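Long-range contacts in acyl-coenzyme A oxidase 3 (Yarrowia lipolytica, PDB 5YS9), which oxidises acyl-CoA substrates of various chain lengths to trans-2-enoyl-CoA with FAD, reducing oxygen to hydrogen peroxide in peroxisomal beta-oxidation: residues A311-V316 / A446-Q451; T118-G123 / M254-I259; H111-M116 / D641-A646. One frame throughout, in Å; residues are numbered along the deposited sequence.

Contact 1 (A311-V316 / A446-Q451); sequences ADSFFV and ADWVVQ. With FAD (flavin-adenine dinucleotide), chain C.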
loop_
_atom_site.group_PDB
_atom_site.type_symbol
_atom_site.label_atom_id
_atom_site.label_comp_id
_atom_site.label_asym_id
_atom_site.label_seq_id
_atom_site.Cartn_x
_atom_site.Cartn_y
_atom_site.Cartn_z
ATOM N N ALA A 311 -9.887 -9.434 14.633
ATOM C CA ALA A 311 -11.258 -9.087 14.271
ATOM C C ALA A 311 -11.398 -7.766 13.462
ATOM O O ALA A 311 -12.103 -7.752 12.475
ATOM C CB ALA A 311 -12.145 -9.062 15.510
ATOM N N ASP A 312 -10.733 -6.685 13.866
ATOM C CA ASP A 312 -10.707 -5.429 13.089
ATOM C C ASP A 312 -10.282 -5.697 11.646
ATOM O O ASP A 312 -10.784 -5.049 10.737
ATOM C CB ASP A 312 -9.722 -4.375 13.676
ATOM C CG ASP A 312 -10.195 -3.754 14.992
ATOM O OD1 ASP A 312 -11.379 -3.918 15.323
ATOM O OD2 ASP A 312 -9.377 -3.104 15.724
ATOM N N SER A 313 -9.321 -6.603 11.443
ATOM C CA SER A 313 -8.849 -6.900 10.101
ATOM C C SER A 313 -10.012 -7.473 9.273
ATOM O O SER A 313 -10.176 -7.168 8.048
ATOM C CB SER A 313 -7.633 -7.829 10.106
ATOM O OG SER A 313 -6.511 -7.214 10.735
ATOM N N PHE A 314 -10.830 -8.273 9.945
ATOM C CA PHE A 314 -12.028 -8.774 9.323
ATOM C C PHE A 314 -13.015 -7.666 9.000
ATOM O O PHE A 314 -13.464 -7.516 7.850
ATOM C CB PHE A 314 -12.713 -9.828 10.208
ATOM C CG PHE A 314 -14.134 -10.074 9.823
ATOM C CD1 PHE A 314 -14.422 -10.776 8.676
ATOM C CD2 PHE A 314 -15.181 -9.527 10.570
ATOM C CE1 PHE A 314 -15.733 -11.006 8.293
ATOM C CE2 PHE A 314 -16.507 -9.735 10.188
ATOM C CZ PHE A 314 -16.778 -10.487 9.050
ATOM N N PHE A 315 -13.369 -6.930 10.042
ATOM C CA PHE A 315 -14.324 -5.872 9.948
ATOM C C PHE A 315 -14.051 -4.841 8.850
ATOM O O PHE A 315 -14.994 -4.379 8.224
ATOM C CB PHE A 315 -14.455 -5.175 11.303
ATOM C CG PHE A 315 -15.305 -5.930 12.291
ATOM C CD1 PHE A 315 -16.637 -6.249 11.988
ATOM C CD2 PHE A 315 -14.785 -6.334 13.521
ATOM C CE1 PHE A 315 -17.427 -6.920 12.910
ATOM C CE2 PHE A 315 -15.564 -7.030 14.446
ATOM C CZ PHE A 315 -16.880 -7.318 14.143
ATOM N N VAL A 316 -12.786 -4.480 8.621
ATOM C CA VAL A 316 -12.425 -3.583 7.528
ATOM C C VAL A 316 -12.393 -4.314 6.193
ATOM O O VAL A 316 -12.916 -3.810 5.225
ATOM C CB VAL A 316 -11.092 -2.826 7.784
ATOM C CG1 VAL A 316 -10.688 -1.924 6.598
ATOM C CG2 VAL A 316 -11.265 -1.960 8.996
ATOM N N ALA A 446 -4.807 4.555 4.093
ATOM C CA ALA A 446 -4.070 5.512 4.916
ATOM C C ALA A 446 -4.421 5.387 6.363
ATOM O O ALA A 446 -3.560 5.517 7.201
ATOM C CB ALA A 446 -4.375 6.937 4.457
ATOM N N ASP A 447 -5.697 5.248 6.677
ATOM C CA ASP A 447 -6.122 5.020 8.050
ATOM C C ASP A 447 -5.719 3.666 8.634
ATOM O O ASP A 447 -5.344 3.570 9.783
ATOM C CB ASP A 447 -7.625 5.231 8.200
ATOM C CG ASP A 447 -8.038 6.668 8.042
ATOM O OD1 ASP A 447 -7.183 7.547 7.992
ATOM O OD2 ASP A 447 -9.237 6.928 7.958
ATOM N N TRP A 448 -5.840 2.612 7.843
ATOM C CA TRP A 448 -5.564 1.264 8.327
ATOM C C TRP A 448 -4.128 0.991 8.733
ATOM O O TRP A 448 -3.871 0.287 9.679
ATOM C CB TRP A 448 -6.024 0.191 7.339
ATOM C CG TRP A 448 -5.726 -1.191 7.848
ATOM C CD1 TRP A 448 -4.693 -1.971 7.491
ATOM C CD2 TRP A 448 -6.412 -1.884 8.881
ATOM N NE1 TRP A 448 -4.704 -3.124 8.200
ATOM C CE2 TRP A 448 -5.758 -3.099 9.066
ATOM C CE3 TRP A 448 -7.536 -1.605 9.647
ATOM C CZ2 TRP A 448 -6.189 -4.038 9.978
ATOM C CZ3 TRP A 448 -7.960 -2.535 10.549
ATOM C CH2 TRP A 448 -7.291 -3.730 10.714
ATOM N N VAL A 449 -3.207 1.530 7.972
ATOM C CA VAL A 449 -1.845 1.074 7.907
ATOM C C VAL A 449 -1.077 1.171 9.237
ATOM O O VAL A 449 -0.170 0.404 9.486
ATOM C CB VAL A 449 -1.164 1.714 6.685
ATOM C CG1 VAL A 449 0.001 2.606 7.025
ATOM C CG2 VAL A 449 -0.838 0.676 5.642
ATOM N N VAL A 450 -1.456 2.107 10.084
ATOM C CA VAL A 450 -0.814 2.272 11.369
ATOM C C VAL A 450 -0.965 1.033 12.259
ATOM O O VAL A 450 -0.154 0.807 13.125
ATOM C CB VAL A 450 -1.281 3.564 12.080
ATOM C CG1 VAL A 450 -2.782 3.578 12.271
ATOM C CG2 VAL A 450 -0.558 3.747 13.392
ATOM N N GLN A 451 -1.982 0.224 12.004
ATOM C CA GLN A 451 -2.264 -0.989 12.763
ATOM C C GLN A 451 -1.079 -1.942 12.714
ATOM O O GLN A 451 -0.876 -2.739 13.600
ATOM C CB GLN A 451 -3.475 -1.708 12.181
ATOM C CG GLN A 451 -4.792 -0.989 12.338
ATOM C CD GLN A 451 -5.612 -1.526 13.476
ATOM O OE1 GLN A 451 -5.481 -1.096 14.600
ATOM N NE2 GLN A 451 -6.465 -2.470 13.184
HETATM P PA FAD C . 10.793 1.310 16.516
HETATM O O1A FAD C . 12.003 2.135 16.731
HETATM O O2A FAD C . 10.368 0.322 17.533
HETATM O O5B FAD C . 11.062 0.496 15.188
HETATM C C5B FAD C . 11.328 1.181 13.976
HETATM C C4B FAD C . 11.650 0.207 12.862
HETATM O O4B FAD C . 12.793 -0.562 13.217
HETATM C C3B FAD C . 10.517 -0.763 12.659
HETATM O O3B FAD C . 10.356 -1.017 11.278
HETATM C C2B FAD C . 10.989 -2.037 13.287
HETATM O O2B FAD C . 10.543 -3.132 12.510
HETATM C C1B FAD C . 12.493 -1.944 13.256
HETATM N N9A FAD C . 12.999 -2.613 14.469
HETATM C C8A FAD C . 12.884 -2.191 15.734
HETATM N N7A FAD C . 13.439 -3.074 16.580
HETATM C C5A FAD C . 13.917 -4.082 15.855
HETATM C C6A FAD C . 14.623 -5.344 16.121
HETATM N N6A FAD C . 14.941 -5.714 17.373
HETATM N N1A FAD C . 14.936 -6.114 15.069
HETATM C C2A FAD C . 14.624 -5.761 13.818
HETATM N N3A FAD C . 13.988 -4.638 13.507
HETATM C C4A FAD C . 13.620 -3.777 14.463
HETATM N N1 FAD C . 2.078 5.401 21.489
HETATM C C2 FAD C . 1.513 5.650 22.679
HETATM O O2 FAD C . 2.102 5.317 23.704
HETATM N N3 FAD C . 0.334 6.237 22.816
HETATM C C4 FAD C . -0.371 6.624 21.776
HETATM O O4 FAD C . -1.453 7.172 21.938
HETATM C C4X FAD C . 0.170 6.396 20.437
HETATM N N5 FAD C . -0.496 6.773 19.354
HETATM C C5X FAD C . 0.028 6.563 18.145
HETATM C C6 FAD C . -0.693 6.977 17.054
HETATM C C7 FAD C . -0.199 6.789 15.793
HETATM C C7M FAD C . -1.023 7.245 14.627
HETATM C C8 FAD C . 1.114 6.134 15.614
HETATM C C8M FAD C . 1.672 5.909 14.243
HETATM C C9 FAD C . 1.838 5.707 16.707
HETATM C C9A FAD C . 1.343 5.902 17.974
HETATM N N10 FAD C . 2.055 5.480 19.103
HETATM C C10 FAD C . 1.480 5.742 20.349
HETATM C "C1'" FAD C . 3.371 4.852 18.998
HETATM C "C2'" FAD C . 3.400 3.410 18.527
HETATM O "O2'" FAD C . 2.912 2.596 19.580
HETATM C "C3'" FAD C . 4.843 3.045 18.184
HETATM O "O3'" FAD C . 5.190 3.818 17.050
HETATM C "C4'" FAD C . 5.166 1.588 17.851
HETATM O "O4'" FAD C . 4.694 0.680 18.837
HETATM C "C5'" FAD C . 6.661 1.375 17.805
HETATM O "O5'" FAD C . 7.216 2.112 16.739
HETATM P P FAD C . 8.523 2.985 16.914
HETATM O O1P FAD C . 8.243 4.295 16.290
HETATM O O2P FAD C . 8.964 2.899 18.327
HETATM O O3P FAD C . 9.575 2.219 16.010
#
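Trp448 reaches across to helix 300-330 and presses the far rim of its six-membered ring against Asp312, Ser313 and Val316. The close packing is concentrated here. Ser313 OG sits at the ring edge, near its plane, 3.3 Å from Trp448 CZ2, while its polar demand is met by Met309 O one turn back in its own helix. Beside it the backbone of Asp312 comes within 3.7 Å (C to Trp448 CH2), and Val316 CG2 approaches Trp448 CZ3 obliquely at the same separation. The indole gets this far because its CG stands anti to the backbone N (chi1 180°), directing the ring toward the neighbouring helix; Trp448 NE1 is then bound by Thr416 O, which helps to fix the ring's rotation. Over one ring face lies Gln451 CG.

The other flank is much looser. Ala446 and Asp447 are partly exposed and do not touch residues 311-316, and Val450 turns instead to the cofactor, its CG2 lying 3.2 Å from FAD C8M. The segment carrying Trp448 thus packs on helix 300-330 through the indole and on the flavin's dimethylbenzene end through Val450, within the C-alpha1 helical domain of the acyl-CoA oxidase fold.

Contact 2 (T118-G123 / M254-I259); sequences TRIRLG and MGRDAI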
loop_
_atom_site.group_PDB
_atom_site.type_symbol
_atom_site.label_atom_id
_atom_site.label_comp_id
_atom_site.label_asym_id
_atom_site.label_seq_id
_atom_site.Cartn_x
_atom_site.Cartn_y
_atom_site.Cartn_z
ATOM N N THR A 118 -12.301 8.737 14.834
ATOM C CA THR A 118 -13.076 9.039 16.034
ATOM C C THR A 118 -12.920 7.951 17.094
ATOM O O THR A 118 -12.641 8.214 18.260
ATOM C CB THR A 118 -14.545 9.250 15.678
ATOM O OG1 THR A 118 -14.685 10.478 14.952
ATOM C CG2 THR A 118 -15.399 9.343 16.950
ATOM N N ARG A 119 -13.082 6.715 16.665
ATOM C CA ARG A 119 -12.863 5.547 17.521
ATOM C C ARG A 119 -11.571 5.652 18.348
ATOM O O ARG A 119 -11.583 5.349 19.528
ATOM C CB ARG A 119 -12.825 4.303 16.626
ATOM C CG ARG A 119 -12.498 3.039 17.347
ATOM C CD ARG A 119 -12.218 1.874 16.438
ATOM N NE ARG A 119 -11.988 0.753 17.344
ATOM C CZ ARG A 119 -11.613 -0.477 17.011
ATOM N NH1 ARG A 119 -11.438 -0.799 15.748
ATOM N NH2 ARG A 119 -11.396 -1.394 17.975
ATOM N N ILE A 120 -10.465 6.089 17.743
ATOM C CA ILE A 120 -9.188 6.125 18.448
ATOM C C ILE A 120 -9.098 7.354 19.293
ATOM O O ILE A 120 -8.563 7.295 20.400
ATOM C CB ILE A 120 -7.951 6.077 17.512
ATOM C CG1 ILE A 120 -8.039 4.882 16.582
ATOM C CG2 ILE A 120 -6.666 5.950 18.318
ATOM C CD1 ILE A 120 -8.237 3.574 17.330
ATOM N N ARG A 121 -9.644 8.460 18.832
ATOM C CA ARG A 121 -9.578 9.662 19.626
ATOM C C ARG A 121 -10.294 9.477 20.941
ATOM O O ARG A 121 -9.866 9.970 21.963
ATOM C CB ARG A 121 -10.088 10.886 18.883
ATOM C CG ARG A 121 -9.260 12.101 19.230
ATOM C CD ARG A 121 -9.887 13.377 18.757
ATOM N NE ARG A 121 -9.646 14.446 19.699
ATOM C CZ ARG A 121 -9.680 15.721 19.378
ATOM N NH1 ARG A 121 -9.935 16.069 18.144
ATOM N NH2 ARG A 121 -9.458 16.630 20.290
ATOM N N LEU A 122 -11.399 8.766 20.910
ATOM C CA LEU A 122 -12.020 8.319 22.150
ATOM C C LEU A 122 -11.201 7.224 22.819
ATOM O O LEU A 122 -10.917 7.279 24.027
ATOM C CB LEU A 122 -13.415 7.781 21.875
ATOM C CG LEU A 122 -14.263 7.633 23.120
ATOM C CD1 LEU A 122 -14.193 8.913 23.943
ATOM C CD2 LEU A 122 -15.688 7.278 22.713
ATOM N N GLY A 123 -10.845 6.236 22.022
ATOM C CA GLY A 123 -10.061 5.086 22.496
ATOM C C GLY A 123 -8.875 5.362 23.424
ATOM O O GLY A 123 -8.632 4.599 24.374
ATOM N N MET A 254 -0.193 10.473 7.786
ATOM C CA MET A 254 -0.653 9.766 6.611
ATOM C C MET A 254 -2.206 9.590 6.611
ATOM O O MET A 254 -2.855 9.712 5.541
ATOM C CB MET A 254 0.011 8.416 6.541
ATOM C CG MET A 254 -0.563 7.487 5.485
ATOM S SD MET A 254 0.706 6.253 5.213
ATOM C CE MET A 254 -0.016 5.229 3.901
ATOM N N GLY A 255 -2.752 9.327 7.785
ATOM C CA GLY A 255 -4.138 8.998 7.973
ATOM C C GLY A 255 -4.590 9.367 9.361
ATOM O O GLY A 255 -3.823 9.891 10.140
ATOM N N ARG A 256 -5.857 9.127 9.650
ATOM C CA ARG A 256 -6.392 9.267 10.994
ATOM C C ARG A 256 -6.166 10.646 11.565
ATOM O O ARG A 256 -5.761 10.807 12.693
ATOM C CB ARG A 256 -5.841 8.187 11.917
ATOM C CG ARG A 256 -6.484 6.833 11.701
ATOM C CD ARG A 256 -6.125 5.839 12.780
ATOM N NE ARG A 256 -6.009 4.487 12.259
ATOM C CZ ARG A 256 -6.729 3.454 12.664
ATOM N NH1 ARG A 256 -7.628 3.596 13.608
ATOM N NH2 ARG A 256 -6.539 2.268 12.128
ATOM N N ASP A 257 -6.428 11.641 10.745
ATOM C CA ASP A 257 -6.208 13.013 11.114
ATOM C C ASP A 257 -7.145 13.521 12.201
ATOM O O ASP A 257 -6.878 14.537 12.789
ATOM C CB ASP A 257 -6.207 13.918 9.892
ATOM C CG ASP A 257 -4.819 14.130 9.326
ATOM O OD1 ASP A 257 -3.852 14.226 10.082
ATOM O OD2 ASP A 257 -4.689 14.203 8.110
ATOM N N ALA A 258 -8.252 12.833 12.441
ATOM C CA ALA A 258 -9.166 13.257 13.499
ATOM C C ALA A 258 -8.513 13.179 14.867
ATOM O O ALA A 258 -8.992 13.832 15.806
ATOM C CB ALA A 258 -10.406 12.395 13.513
ATOM N N ILE A 259 -7.497 12.335 15.019
ATOM C CA ILE A 259 -6.798 12.158 16.289
ATOM C C ILE A 259 -5.718 13.200 16.486
ATOM O O ILE A 259 -4.903 13.420 15.619
ATOM C CB ILE A 259 -6.098 10.795 16.381
ATOM C CG1 ILE A 259 -7.057 9.663 16.091
ATOM C CG2 ILE A 259 -5.459 10.601 17.745
ATOM C CD1 ILE A 259 -6.350 8.424 15.607
#
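Ile120 and Ile259 make the apolar centre of this interface, with Ile259 CD1 driven in to 3.4 Å from Ile120 CB and also close to CG2 of the same residue. The two side chains meet at a slant. Ile259 does not point straight at the helix from its backbone, but with CG1 beside its own N (chi1 -53°) and the chain then extended (chi2 156°), its end swings inward. On one flank the other branch of Ile120 packs on a charged group: CG1 lies 3.3 Å from Arg256 NH1, oblique to the guanidinium plane, and that NH1 has a weak hydrogen bond to Met116 O. On another, the methylene stem of Arg121 runs past the loop backbone, CD approaching Ala258 O to 3.1 Å. The head of Arg121 adds a weak, bent hydrogen bond from NH1 to that same oxygen (3.4 Å, 144° at the hydrogen). Ala258 CB completes the first shell, 4.3 Å from the backbone N of Thr118.

Behind these contacts, a type I beta turn from Arg256 to Ile259 sets the loop's shape, closed by Ile259 N to Arg256 O at 3.3 Å. It presents Ala258 and Ile259 to the helix together. The Arg121 guanidinium is steadied by a salt bridge to Asp260 and hydrogen bonds to Ser207 and to Tyr676 of the second subunit, while Thr118 OG1 is bound by Asp115.

The helix belongs to the N-terminal helical domain, and the loop joins strands 245-249 and 262-272 of the middle beta domain. With the Ile259 side chain about 6 Å from the bound FAD, this is the alpha-to-beta domain interface beside the flavin site of the acyl-CoA dehydrogenase and oxidase fold.

Contact 3 (H111-M116 / D641-A646); sequences HGIVDM and DWFINA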
loop_
_atom_site.group_PDB
_atom_site.type_symbol
_atom_site.label_atom_id
_atom_site.label_comp_id
_atom_site.label_asym_id
_atom_site.label_seq_id
_atom_site.Cartn_x
_atom_site.Cartn_y
_atom_site.Cartn_z
ATOM N N HIS A 111 -17.929 0.762 14.210
ATOM C CA HIS A 111 -17.809 2.156 13.845
ATOM C C HIS A 111 -16.497 2.403 13.122
ATOM O O HIS A 111 -16.420 3.342 12.331
ATOM C CB HIS A 111 -17.854 3.029 15.108
ATOM C CG HIS A 111 -17.940 4.499 14.837
ATOM N ND1 HIS A 111 -17.300 5.437 15.616
ATOM C CD2 HIS A 111 -18.587 5.192 13.870
ATOM C CE1 HIS A 111 -17.583 6.645 15.159
ATOM N NE2 HIS A 111 -18.351 6.521 14.093
ATOM N N GLY A 112 -15.484 1.577 13.446
ATOM C CA GLY A 112 -14.174 1.589 12.817
ATOM C C GLY A 112 -14.166 1.117 11.377
ATOM O O GLY A 112 -13.200 1.311 10.673
ATOM N N ILE A 113 -15.238 0.485 10.936
ATOM C CA ILE A 113 -15.422 0.158 9.521
ATOM C C ILE A 113 -15.485 1.412 8.629
ATOM O O ILE A 113 -15.035 1.386 7.500
ATOM C CB ILE A 113 -16.692 -0.675 9.303
ATOM C CG1 ILE A 113 -16.612 -1.964 10.139
ATOM C CG2 ILE A 113 -16.876 -1.043 7.828
ATOM C CD1 ILE A 113 -17.918 -2.757 10.239
ATOM N N VAL A 114 -16.022 2.501 9.144
ATOM C CA VAL A 114 -16.090 3.771 8.399
ATOM C C VAL A 114 -15.474 5.010 9.037
ATOM O O VAL A 114 -15.216 5.989 8.347
ATOM C CB VAL A 114 -17.523 4.090 8.047
ATOM C CG1 VAL A 114 -17.989 3.111 6.989
ATOM C CG2 VAL A 114 -18.436 4.045 9.271
ATOM N N ASP A 115 -15.167 4.976 10.326
ATOM C CA ASP A 115 -14.474 6.114 10.964
ATOM C C ASP A 115 -13.366 5.596 11.887
ATOM O O ASP A 115 -13.577 5.298 13.035
ATOM C CB ASP A 115 -15.523 6.994 11.691
ATOM C CG ASP A 115 -14.951 8.294 12.179
ATOM O OD1 ASP A 115 -13.722 8.416 12.061
ATOM O OD2 ASP A 115 -15.715 9.160 12.694
ATOM N N MET A 116 -12.174 5.444 11.360
ATOM C CA MET A 116 -11.083 4.956 12.187
ATOM C C MET A 116 -10.451 6.062 13.044
ATOM O O MET A 116 -9.663 5.770 13.890
ATOM C CB MET A 116 -10.043 4.301 11.320
ATOM C CG MET A 116 -10.581 3.159 10.470
ATOM S SD MET A 116 -9.325 2.190 9.585
ATOM C CE MET A 116 -10.088 2.244 7.964
ATOM N N ASP A 641 -25.519 0.294 2.923
ATOM C CA ASP A 641 -24.809 1.163 2.062
ATOM C C ASP A 641 -24.041 2.217 2.901
ATOM O O ASP A 641 -22.997 2.716 2.494
ATOM C CB ASP A 641 -25.771 1.832 1.102
ATOM C CG ASP A 641 -26.260 0.917 -0.009
ATOM O OD1 ASP A 641 -25.686 -0.163 -0.208
ATOM O OD2 ASP A 641 -27.215 1.339 -0.726
ATOM N N TRP A 642 -24.543 2.538 4.083
ATOM C CA TRP A 642 -23.870 3.496 4.938
ATOM C C TRP A 642 -22.487 2.988 5.353
ATOM O O TRP A 642 -21.546 3.796 5.362
ATOM C CB TRP A 642 -24.740 3.794 6.131
ATOM C CG TRP A 642 -24.299 4.924 7.050
ATOM C CD1 TRP A 642 -24.678 6.236 6.976
ATOM C CD2 TRP A 642 -23.434 4.814 8.210
ATOM N NE1 TRP A 642 -24.108 6.924 7.988
ATOM C CE2 TRP A 642 -23.347 6.086 8.768
ATOM C CE3 TRP A 642 -22.727 3.762 8.802
ATOM C CZ2 TRP A 642 -22.571 6.360 9.902
ATOM C CZ3 TRP A 642 -21.957 4.021 9.965
ATOM C CH2 TRP A 642 -21.905 5.312 10.499
ATOM N N PHE A 643 -22.361 1.671 5.648
ATOM C CA PHE A 643 -21.055 1.035 6.052
ATOM C C PHE A 643 -20.116 0.806 4.882
ATOM O O PHE A 643 -18.871 0.836 5.036
ATOM C CB PHE A 643 -21.233 -0.298 6.823
ATOM C CG PHE A 643 -21.639 -0.112 8.244
ATOM C CD1 PHE A 643 -20.696 0.085 9.220
ATOM C CD2 PHE A 643 -22.969 -0.051 8.594
ATOM C CE1 PHE A 643 -21.077 0.315 10.551
ATOM C CE2 PHE A 643 -23.361 0.159 9.909
ATOM C CZ PHE A 643 -22.416 0.342 10.887
ATOM N N ILE A 644 -20.711 0.545 3.732
ATOM C CA ILE A 644 -19.989 0.405 2.497
ATOM C C ILE A 644 -19.334 1.713 2.116
ATOM O O ILE A 644 -18.193 1.737 1.713
ATOM C CB ILE A 644 -20.949 -0.052 1.382
ATOM C CG1 ILE A 644 -21.422 -1.476 1.657
ATOM C CG2 ILE A 644 -20.313 0.055 0.010
ATOM C CD1 ILE A 644 -20.404 -2.528 1.329
ATOM N N ASN A 645 -20.095 2.793 2.218
ATOM C CA ASN A 645 -19.604 4.145 2.036
ATOM C C ASN A 645 -18.827 4.319 0.745
ATOM O O ASN A 645 -17.815 4.991 0.718
ATOM C CB ASN A 645 -18.805 4.625 3.240
ATOM C CG ASN A 645 -18.811 6.134 3.386
ATOM O OD1 ASN A 645 -18.013 6.684 4.103
ATOM N ND2 ASN A 645 -19.714 6.795 2.708
ATOM N N ALA A 646 -19.292 3.667 -0.306
ATOM C CA ALA A 646 -18.725 3.817 -1.626
ATOM C C ALA A 646 -19.825 3.586 -2.642
ATOM O O ALA A 646 -20.514 2.591 -2.560
ATOM C CB ALA A 646 -17.592 2.840 -1.818
#
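Val114 projects from the bend between two helices and packs against Trp642, Phe643 and Asn645, and its two methyls do different work. The contacts with aromatic rings come first. Val114 CG2 lies 3.6 Å from Trp642 CZ3, the two side chains crossing at about a right angle. This methyl occupies the position between backbone N and carbonyl carbon (chi1 -70° for CG1), which carries it toward the indole. Ile113 takes the neighbouring ring: its CB meets the edge of Phe643 near the ring plane, 4.1 Å from CD1. The two rings brace each other within their own helix, Trp642 CE3 standing over the centre of the Phe643 ring.

Bringing these residues together connects the loop between helices 101-111 and 116-136 of the N-terminal domain to the second C-terminal helical domain (C-alpha2), which acyl-CoA oxidases have beyond the shorter acyl-CoA dehydrogenases.

Contacts of methyls with backbone form a second group. Val114 CG1 is pressed to 3.1 Å from Phe643 O, whereas Ile113 CG2 touches the same carbonyl oxygen more loosely. The valine's CG1 also rests on Asn645 CB at 4.1 Å.

Hydrogen bonds act within each side, not between them. Asn645 N binds Asp641 O (2.9 Å), after which the asparagine leaves the helix with positive phi. On the other side Asp115 N is bound by His111 O, and Asp115 is the N-cap residue of helix 116-136, its OD1 accepting a weak hydrogen bond from Gly117 N. Its carboxylate also forms a salt bridge with Arg88.

The three contacts lie 12 to 14 Å apart, centre to centre, and touch one another directly. Contacts 1 and 2 are bound by polar links: Asp447 OD1 lies 2.6 Å from Arg256 N, a probable hydrogen bond, and Asp312 OD2 forms a salt bridge with Arg119 NH1 at 3.1 Å. Met116 of contact 3 serves both others, its SD packing 3.7 Å from Asp447 CB and its O lying 3.0 Å from Arg256 NH1. Along the chain, contact 3 closes a loop that encloses the other two, which follow in series. Contacts 1 and 2 reach the second subunit and, through Val450 and Ile259, approach FAD; no second-subunit residue touches contact 3.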